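Local coordinates for trehalose-6-phosphate phosphatase (Neosartorya fumigata, PDB 5DXN), which is a phosphatase of the HAD (haloacid dehalogenase-like) superfamily that holds a magnesium ion at one end of the parallel strands of its core sheet, at residues L22-Y27 with A195-E200; M117-H122 with K160-T165. All blocks are in the same frame, centred on the assembly; numbering follows the deposited sequence.

Contact 1 (L22-Y27 with A195-E200). With MG (magnesium ion), chain B.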
# COMPACT_ATOMS: atom_id res chain seq x y z
N LEU A 22 -13.11 -8.25 -0.20
CA LEU A 22 -12.20 -7.12 0.04
C LEU A 22 -11.28 -6.93 -1.17
O LEU A 22 -10.63 -7.87 -1.62
CB LEU A 22 -11.40 -7.37 1.31
CG LEU A 22 -10.25 -6.41 1.60
CD1 LEU A 22 -10.81 -4.99 1.79
CD2 LEU A 22 -9.49 -6.86 2.83
N PHE A 23 -11.25 -5.71 -1.69
CA PHE A 23 -10.37 -5.35 -2.81
C PHE A 23 -9.37 -4.31 -2.37
O PHE A 23 -9.77 -3.26 -1.85
CB PHE A 23 -11.18 -4.80 -3.98
CG PHE A 23 -12.08 -5.82 -4.63
CD1 PHE A 23 -11.66 -6.51 -5.75
CD2 PHE A 23 -13.34 -6.09 -4.11
CE1 PHE A 23 -12.48 -7.46 -6.35
CE2 PHE A 23 -14.17 -7.04 -4.69
CZ PHE A 23 -13.74 -7.72 -5.82
N MET A 24 -8.09 -4.55 -2.62
CA MET A 24 -7.07 -3.55 -2.31
C MET A 24 -6.25 -3.30 -3.56
O MET A 24 -5.50 -4.18 -4.02
CB MET A 24 -6.21 -4.02 -1.13
CG MET A 24 -7.02 -4.21 0.13
SD MET A 24 -6.11 -4.76 1.58
CE MET A 24 -5.81 -6.47 1.18
N PHE A 25 -6.43 -2.13 -4.16
CA PHE A 25 -5.82 -1.81 -5.44
C PHE A 25 -4.79 -0.72 -5.29
O PHE A 25 -5.13 0.37 -4.86
CB PHE A 25 -6.86 -1.28 -6.44
CG PHE A 25 -7.96 -2.24 -6.79
CD1 PHE A 25 -7.71 -3.57 -6.98
CD2 PHE A 25 -9.23 -1.77 -6.96
CE1 PHE A 25 -8.77 -4.44 -7.32
CE2 PHE A 25 -10.28 -2.63 -7.31
CZ PHE A 25 -10.04 -3.95 -7.50
N ASP A 26 -3.55 -1.00 -5.68
CA ASP A 26 -2.61 0.07 -6.01
C ASP A 26 -3.17 0.84 -7.21
O ASP A 26 -3.92 0.27 -8.01
CB ASP A 26 -1.22 -0.50 -6.33
CG ASP A 26 -0.25 0.55 -6.82
OD1 ASP A 26 -0.11 1.57 -6.13
OD2 ASP A 26 0.35 0.35 -7.89
N TYR A 27 -2.82 2.13 -7.34
CA TYR A 27 -3.27 2.91 -8.49
C TYR A 27 -2.28 2.89 -9.65
O TYR A 27 -2.48 2.21 -10.64
CB TYR A 27 -3.55 4.35 -8.09
CG TYR A 27 -4.06 5.14 -9.26
CD1 TYR A 27 -5.30 4.85 -9.81
CD2 TYR A 27 -3.30 6.13 -9.85
CE1 TYR A 27 -5.79 5.56 -10.90
CE2 TYR A 27 -3.77 6.85 -10.94
CZ TYR A 27 -5.01 6.56 -11.46
OH TYR A 27 -5.47 7.26 -12.54
N ALA A 195 -2.66 -5.24 6.08
CA ALA A 195 -2.90 -6.04 7.27
C ALA A 195 -4.01 -5.44 8.10
O ALA A 195 -4.85 -6.15 8.63
CB ALA A 195 -1.61 -6.17 8.09
N ARG A 196 -3.99 -4.11 8.23
CA ARG A 196 -4.97 -3.36 9.00
C ARG A 196 -6.37 -3.54 8.42
O ARG A 196 -7.33 -3.75 9.15
CB ARG A 196 -4.59 -1.88 9.02
CG ARG A 196 -5.51 -0.97 9.84
CD ARG A 196 -4.94 0.45 9.93
NE ARG A 196 -5.05 1.18 8.67
CZ ARG A 196 -4.36 2.29 8.39
NH1 ARG A 196 -3.51 2.79 9.27
NH2 ARG A 196 -4.51 2.90 7.22
N LEU A 197 -6.48 -3.48 7.09
CA LEU A 197 -7.76 -3.64 6.41
C LEU A 197 -8.38 -5.01 6.69
O LEU A 197 -9.57 -5.13 6.94
CB LEU A 197 -7.61 -3.42 4.91
CG LEU A 197 -7.41 -1.93 4.55
CD1 LEU A 197 -7.15 -1.72 3.07
CD2 LEU A 197 -8.58 -1.10 5.01
N VAL A 198 -7.55 -6.06 6.69
CA VAL A 198 -8.05 -7.39 6.98
C VAL A 198 -8.39 -7.52 8.46
O VAL A 198 -9.42 -8.09 8.83
CB VAL A 198 -7.04 -8.47 6.56
CG1 VAL A 198 -7.48 -9.84 7.04
CG2 VAL A 198 -6.88 -8.47 5.04
N GLN A 199 -7.55 -6.97 9.32
CA GLN A 199 -7.75 -7.09 10.77
C GLN A 199 -9.02 -6.39 11.26
O GLN A 199 -9.61 -6.78 12.27
CB GLN A 199 -6.54 -6.55 11.52
CG GLN A 199 -5.34 -7.47 11.45
CD GLN A 199 -4.04 -6.75 11.74
OE1 GLN A 199 -4.05 -5.59 12.15
NE2 GLN A 199 -2.92 -7.43 11.53
N GLU A 200 -9.45 -5.36 10.52
CA GLU A 200 -10.66 -4.64 10.86
C GLU A 200 -11.92 -5.51 10.86
O GLU A 200 -12.90 -5.17 11.52
CB GLU A 200 -10.86 -3.45 9.90
CG GLU A 200 -10.00 -2.24 10.25
CD GLU A 200 -10.33 -1.02 9.40
OE1 GLU A 200 -11.22 -1.10 8.52
OE2 GLU A 200 -9.69 0.03 9.63
MG MG B . 2.02 1.19 -8.56
O HOH W 1 1.81 3.03 -7.63
O HOH W 2 3.08 0.53 -6.96
O HOH W 3 3.76 1.83 -9.57
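Met24 and Leu197 make the tight half of this contact: their side chains slide past each other in opposite directions, and Met24 SD comes to 3.5 Å from Leu197 CD1. The Met24 chain leaves the strand extended and bends only at its last torsion (chi3 -74°), which turns the methyl across the helix axis, with Met24 CE 4.5 Å from Val198 CG2; an unbranched, pliable thioether suits this seam. Leu22 and Val198 meet more loosely and cross at about a right angle, touching through single methyls, Leu22 CD2 and Val198 CG2, 3.8 Å apart. Strand 21-26 is a central strand of a Rossmann-like HAD core, and helix 190-199 packs on one face of that sheet; segments 22-26 and 195-199 run nearly antiparallel (167°). Alternate residues serve opposite faces, so Phe23 and Phe25 turn to helix 45-56. On the helix Gln199 is exposed, as suits its amide, and Arg196, partly exposed, rests on Leu104. At the strand's far end Asp26 OD2 binds the magnesium ion at 2.0 Å, with Asp28 O, Asp217 OD1 and waters 1-3 as the other five ligands, while Asp26 OD1 takes a 2.8 Å hydrogen bond from water 1 and salt-bridges Lys190 at the helix start.

Contact 2 (M117-H122 with K160-T165)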
# COMPACT_ATOMS: atom_id res chain seq x y z
N MET A 117 16.22 12.18 15.33
CA MET A 117 17.02 13.39 15.13
C MET A 117 18.35 13.31 15.88
O MET A 117 19.38 13.70 15.36
CB MET A 117 16.23 14.63 15.58
CG MET A 117 15.05 14.98 14.72
SD MET A 117 15.53 15.26 13.00
CE MET A 117 16.58 16.71 13.21
N GLU A 118 18.31 12.78 17.10
CA GLU A 118 19.53 12.56 17.88
C GLU A 118 20.54 11.64 17.18
O GLU A 118 21.73 11.93 17.10
CB GLU A 118 19.15 12.00 19.25
CG GLU A 118 20.30 11.63 20.15
CD GLU A 118 19.81 11.04 21.47
OE1 GLU A 118 18.58 10.92 21.64
OE2 GLU A 118 20.66 10.70 22.32
N VAL A 119 20.05 10.52 16.66
CA VAL A 119 20.91 9.58 15.97
C VAL A 119 21.41 10.19 14.65
O VAL A 119 22.59 10.10 14.31
CB VAL A 119 20.18 8.25 15.72
CG1 VAL A 119 20.99 7.34 14.78
CG2 VAL A 119 19.88 7.55 17.06
N PHE A 120 20.51 10.84 13.93
CA PHE A 120 20.85 11.49 12.67
C PHE A 120 21.87 12.61 12.87
O PHE A 120 22.73 12.84 12.03
CB PHE A 120 19.58 12.04 12.00
CG PHE A 120 18.83 11.05 11.14
CD1 PHE A 120 19.31 9.76 10.92
CD2 PHE A 120 17.63 11.42 10.54
CE1 PHE A 120 18.61 8.86 10.12
CE2 PHE A 120 16.92 10.53 9.73
CZ PHE A 120 17.41 9.24 9.53
N GLN A 121 21.76 13.34 13.98
CA GLN A 121 22.75 14.39 14.24
C GLN A 121 24.12 13.79 14.51
O GLN A 121 25.13 14.33 14.09
CB GLN A 121 22.30 15.27 15.42
CG GLN A 121 21.16 16.22 15.04
CD GLN A 121 21.65 17.41 14.22
OE1 GLN A 121 22.84 17.54 13.91
NE2 GLN A 121 20.72 18.29 13.87
N HIS A 122 24.15 12.65 15.20
CA HIS A 122 25.41 11.98 15.49
C HIS A 122 26.17 11.68 14.21
O HIS A 122 27.35 11.97 14.09
CB HIS A 122 25.16 10.69 16.29
CG HIS A 122 26.41 9.90 16.54
ND1 HIS A 122 26.91 8.99 15.64
CD2 HIS A 122 27.24 9.86 17.61
CE1 HIS A 122 28.01 8.43 16.14
NE2 HIS A 122 28.23 8.95 17.33
N LYS A 160 21.80 0.36 12.09
CA LYS A 160 21.96 -0.49 13.26
C LYS A 160 21.62 0.23 14.55
O LYS A 160 20.94 -0.33 15.41
CB LYS A 160 23.39 -1.03 13.34
CG LYS A 160 23.76 -1.97 12.21
CD LYS A 160 25.16 -2.49 12.40
CE LYS A 160 25.69 -3.16 11.14
NZ LYS A 160 27.11 -3.62 11.35
N MET A 161 22.06 1.47 14.69
CA MET A 161 21.78 2.24 15.89
C MET A 161 20.27 2.50 16.06
O MET A 161 19.73 2.41 17.16
CB MET A 161 22.57 3.55 15.88
CG MET A 161 22.48 4.33 17.19
SD MET A 161 23.43 5.86 17.15
CE MET A 161 25.09 5.20 17.17
N LEU A 162 19.59 2.81 14.96
CA LEU A 162 18.15 3.03 15.01
C LEU A 162 17.44 1.75 15.48
O LEU A 162 16.46 1.80 16.22
CB LEU A 162 17.62 3.48 13.65
CG LEU A 162 18.18 4.80 13.11
CD1 LEU A 162 17.92 4.95 11.61
CD2 LEU A 162 17.59 5.99 13.85
N GLU A 163 17.97 0.61 15.07
CA GLU A 163 17.36 -0.67 15.43
C GLU A 163 17.52 -1.03 16.91
O GLU A 163 16.63 -1.64 17.50
CB GLU A 163 17.94 -1.79 14.56
CG GLU A 163 16.88 -2.64 13.89
CD GLU A 163 16.10 -1.86 12.84
OE1 GLU A 163 16.75 -1.25 11.96
OE2 GLU A 163 14.85 -1.86 12.90
N GLU A 164 18.66 -0.67 17.50
CA GLU A 164 18.89 -1.02 18.90
C GLU A 164 18.29 0.02 19.84
O GLU A 164 18.32 -0.16 21.07
CB GLU A 164 20.40 -1.24 19.18
CG GLU A 164 21.40 -0.36 18.40
CD GLU A 164 22.70 -1.10 18.03
OE1 GLU A 164 23.74 -0.42 17.77
OE2 GLU A 164 22.71 -2.35 17.98
N THR A 165 17.73 1.09 19.29
CA THR A 165 17.11 2.12 20.12
C THR A 165 15.70 2.50 19.67
O THR A 165 14.71 1.98 20.20
CB THR A 165 17.98 3.41 20.19
OG1 THR A 165 18.17 3.95 18.88
CG2 THR A 165 19.35 3.08 20.79
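Val119 presses into the angle between Met161 and Leu162, its CG1 lying 3.7 Å from Met161 SD and 3.8 Å from Leu162 CD2. Both branches of the valine are used, since Val119 CG2 also reaches Met161 SD at 3.9 Å; a short, beta-branched residue suits the place where the two segments come closest. Met161 starts with CG anti to its backbone N (chi1 -172°) and runs extended across the gap before bending at the sulfur, which sits above the face of the His122 ring but at a distance, 5.2 Å from its centroid. On the buried side Leu162 CD1 approaches Phe120 CE1 at 4.2 Å, obliquely to the ring. Further out, Thr165 OG1 donates a 2.8 Å hydrogen bond to Met161 O, tilted 32° from the carbonyl plane; this ties the hydroxyl back to the carbonyl four residues earlier and satisfies it beside an apolar seam. Cys158, one turn before Leu162, touches both Val119 and Phe120. Segments 117-122 and 160-164 run antiparallel at 154°, their axes 10.4 Å apart, and helices 112-124 and 151-164 lie on the four-stranded antiparallel sheet, where Phe120 and Leu162 both rest on Val183 and the Phe120 ring meets that of Trp141.

In the fold
Contacts 1 and 2 lie in different parts of the molecule, their centres 32 Å apart and their nearest atoms about 18 Å from each other. After strand 21-26 the chain adds further strands to the core sheet, then makes both helices of contact 2 and returns with helix 190-199, so contact 2 falls wholly between the two halves of contact 1. This order is that of a HAD core carrying an inserted cap: contact 1 joins strand and helix in the mixed, mainly parallel sheet that bears the magnesium ion, whereas contact 2 pairs two helices over the separate antiparallel sheet. Contact 1 is fully buried in the core, contact 2 only partly buried, and neither touches the other.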